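Local coordinates for motility protein B (Helicobacter pylori, PDB 3S06) that probably forms, with MotA, the stator of the flagellar motor and may fasten it to the cell wall through this periplasmic OmpA-like domain, at residues Leu27-Asn32 against Val137-Ser142. Numbering follows the deposited sequence.
Sequences LKLPSN and VEIFFS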
loop_
_atom_site.group_PDB
_atom_site.type_symbol
_atom_site.label_atom_id
_atom_site.label_comp_id
_atom_site.label_asym_id
_atom_site.label_seq_id
_atom_site.Cartn_x
_atom_site.Cartn_y
_atom_site.Cartn_z
ATOM N N LEU A 27 -14.240 3.300 -10.300
ATOM C CA LEU A 27 -15.024 3.590 -11.508
ATOM C C LEU A 27 -15.911 4.789 -11.208
ATOM O O LEU A 27 -16.738 4.732 -10.304
ATOM C CB LEU A 27 -15.879 2.400 -11.917
ATOM C CG LEU A 27 -15.185 1.209 -12.536
ATOM C CD1 LEU A 27 -16.263 0.140 -12.698
ATOM C CD2 LEU A 27 -14.564 1.610 -13.895
ATOM N N LYS A 28 -15.707 5.875 -11.954
ATOM C CA LYS A 28 -16.411 7.113 -11.677
ATOM C C LYS A 28 -17.602 7.212 -12.622
ATOM O O LYS A 28 -17.447 7.250 -13.850
ATOM C CB LYS A 28 -15.459 8.314 -11.811
ATOM C CG LYS A 28 -14.603 8.504 -10.574
ATOM C CD LYS A 28 -13.696 9.682 -10.714
ATOM C CE LYS A 28 -12.462 9.459 -9.910
ATOM N NZ LYS A 28 -12.716 9.812 -8.487
ATOM N N LEU A 29 -18.804 7.204 -12.045
ATOM C CA LEU A 29 -20.025 7.209 -12.845
ATOM C C LEU A 29 -20.770 8.522 -12.634
ATOM O O LEU A 29 -21.477 8.677 -11.634
ATOM C CB LEU A 29 -20.940 6.024 -12.472
ATOM C CG LEU A 29 -20.223 4.668 -12.392
ATOM C CD1 LEU A 29 -21.161 3.620 -11.820
ATOM C CD2 LEU A 29 -19.670 4.271 -13.753
ATOM N N PRO A 30 -20.624 9.482 -13.576
ATOM C CA PRO A 30 -21.369 10.748 -13.433
ATOM C C PRO A 30 -22.868 10.509 -13.313
ATOM O O PRO A 30 -23.382 9.498 -13.821
ATOM C CB PRO A 30 -21.026 11.511 -14.728
ATOM C CG PRO A 30 -19.691 10.919 -15.157
ATOM C CD PRO A 30 -19.862 9.439 -14.836
ATOM N N SER A 31 -23.556 11.433 -12.634
ATOM C CA SER A 31 -24.986 11.282 -12.341
ATOM C C SER A 31 -25.800 10.790 -13.545
ATOM O O SER A 31 -26.628 9.878 -13.424
ATOM C CB SER A 31 -25.567 12.611 -11.867
ATOM O OG SER A 31 -26.930 12.441 -11.518
ATOM N N ASN A 32 -25.578 11.416 -14.696
ATOM C CA ASN A 32 -26.393 11.159 -15.884
ATOM C C ASN A 32 -26.281 9.731 -16.448
ATOM O O ASN A 32 -27.136 9.307 -17.246
ATOM C CB ASN A 32 -26.109 12.208 -16.979
ATOM C CG ASN A 32 -24.651 12.274 -17.367
ATOM O OD1 ASN A 32 -23.806 12.650 -16.565
ATOM N ND2 ASN A 32 -24.341 11.897 -18.608
ATOM N N VAL A 137 -21.753 8.696 -8.655
ATOM C CA VAL A 137 -21.527 7.562 -7.796
ATOM C C VAL A 137 -20.210 6.903 -8.237
ATOM O O VAL A 137 -19.932 6.781 -9.439
ATOM C CB VAL A 137 -22.717 6.595 -7.850
ATOM C CG1 VAL A 137 -22.388 5.264 -7.176
ATOM C CG2 VAL A 137 -23.970 7.236 -7.180
ATOM N N GLU A 138 -19.389 6.497 -7.264
ATOM C CA GLU A 138 -18.166 5.767 -7.556
ATOM C C GLU A 138 -18.292 4.326 -7.157
ATOM O O GLU A 138 -18.977 4.008 -6.179
ATOM C CB GLU A 138 -17.016 6.349 -6.717
ATOM C CG GLU A 138 -16.567 7.691 -7.187
ATOM C CD GLU A 138 -15.393 8.239 -6.399
ATOM O OE1 GLU A 138 -14.997 7.643 -5.357
ATOM O OE2 GLU A 138 -14.875 9.277 -6.851
ATOM N N ILE A 139 -17.664 3.433 -7.914
ATOM C CA ILE A 139 -17.532 2.074 -7.419
ATOM C C ILE A 139 -16.058 1.904 -7.100
ATOM O O ILE A 139 -15.187 2.068 -7.961
ATOM C CB ILE A 139 -18.021 1.011 -8.409
ATOM C CG1 ILE A 139 -19.444 1.319 -8.859
ATOM C CG2 ILE A 139 -17.966 -0.402 -7.754
ATOM C CD1 ILE A 139 -19.908 0.427 -9.948
ATOM N N PHE A 140 -15.795 1.596 -5.840
ATOM C CA PHE A 140 -14.418 1.548 -5.321
ATOM C C PHE A 140 -14.100 0.100 -4.983
ATOM O O PHE A 140 -14.871 -0.562 -4.249
ATOM C CB PHE A 140 -14.310 2.448 -4.089
ATOM C CG PHE A 140 -12.961 2.393 -3.407
ATOM C CD1 PHE A 140 -11.815 2.795 -4.079
ATOM C CD2 PHE A 140 -12.848 1.933 -2.094
ATOM C CE1 PHE A 140 -10.549 2.746 -3.432
ATOM C CE2 PHE A 140 -11.599 1.896 -1.448
ATOM C CZ PHE A 140 -10.448 2.294 -2.148
ATOM N N PHE A 141 -12.994 -0.386 -5.549
ATOM C CA PHE A 141 -12.563 -1.767 -5.392
ATOM C C PHE A 141 -11.326 -1.804 -4.508
ATOM O O PHE A 141 -10.322 -1.171 -4.819
ATOM C CB PHE A 141 -12.220 -2.376 -6.747
ATOM C CG PHE A 141 -13.374 -2.377 -7.717
ATOM C CD1 PHE A 141 -14.144 -3.525 -7.876
ATOM C CD2 PHE A 141 -13.673 -1.248 -8.476
ATOM C CE1 PHE A 141 -15.217 -3.539 -8.781
ATOM C CE2 PHE A 141 -14.734 -1.247 -9.375
ATOM C CZ PHE A 141 -15.492 -2.397 -9.539
ATOM N N SER A 142 -11.378 -2.574 -3.426
ATOM C CA SER A 142 -10.265 -2.599 -2.461
ATOM C C SER A 142 -10.174 -3.968 -1.789
ATOM O O SER A 142 -10.930 -4.866 -2.119
ATOM C CB SER A 142 -10.451 -1.517 -1.390
ATOM O OG SER A 142 -11.561 -1.850 -0.564
#
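L27 and L29 pair with I139 and V137 as two adjacent strands of the OmpA-like domain's sheet run antiparallel. L27 buries the most surface. Its N donates to I139 O at 2.8 Å and its O accepts from I139 N at 2.9 Å, both in the carbonyl plane. The same L27 O also takes a CA-H...O contact from E138. L27 CD1 reaches the edge of the F141 ring, 3.9 Å from CE2 and near the ring plane. F141 chi1 at -60° sets CG beside the backbone N, and the ring edge comes up to L27 on the same face of the sheet.

L29 forms the second hydrogen-bonded pair. Its N lies 2.9 Å from V137 O, and V137 N returns the bond to L29 O. In the I139 conformer described here, L29 CD1 meets I139 CD1 at 3.9 Å, a diagonal contact between neighbouring pairs.

K28 and E138, the non-hydrogen-bonded pair, project from the other face side by side. In the conformer described here, the lysine bends at chi4 (-82°), and NZ forms a salt bridge with E138 OE2 at 2.8 Å from above the carboxylate plane. R136 also bridges OE2 and R70 bridges OE1, giving the buried carboxylate three charged partners. E19 makes a second salt bridge to K28 NZ.

On the leucine face, helix 48-57 covers L27, L29 and I139 with I54. L27 packs on F159, and F141 on I151, of the second subunit. Strand 137-142 lies between strands 24-29 and 66-74.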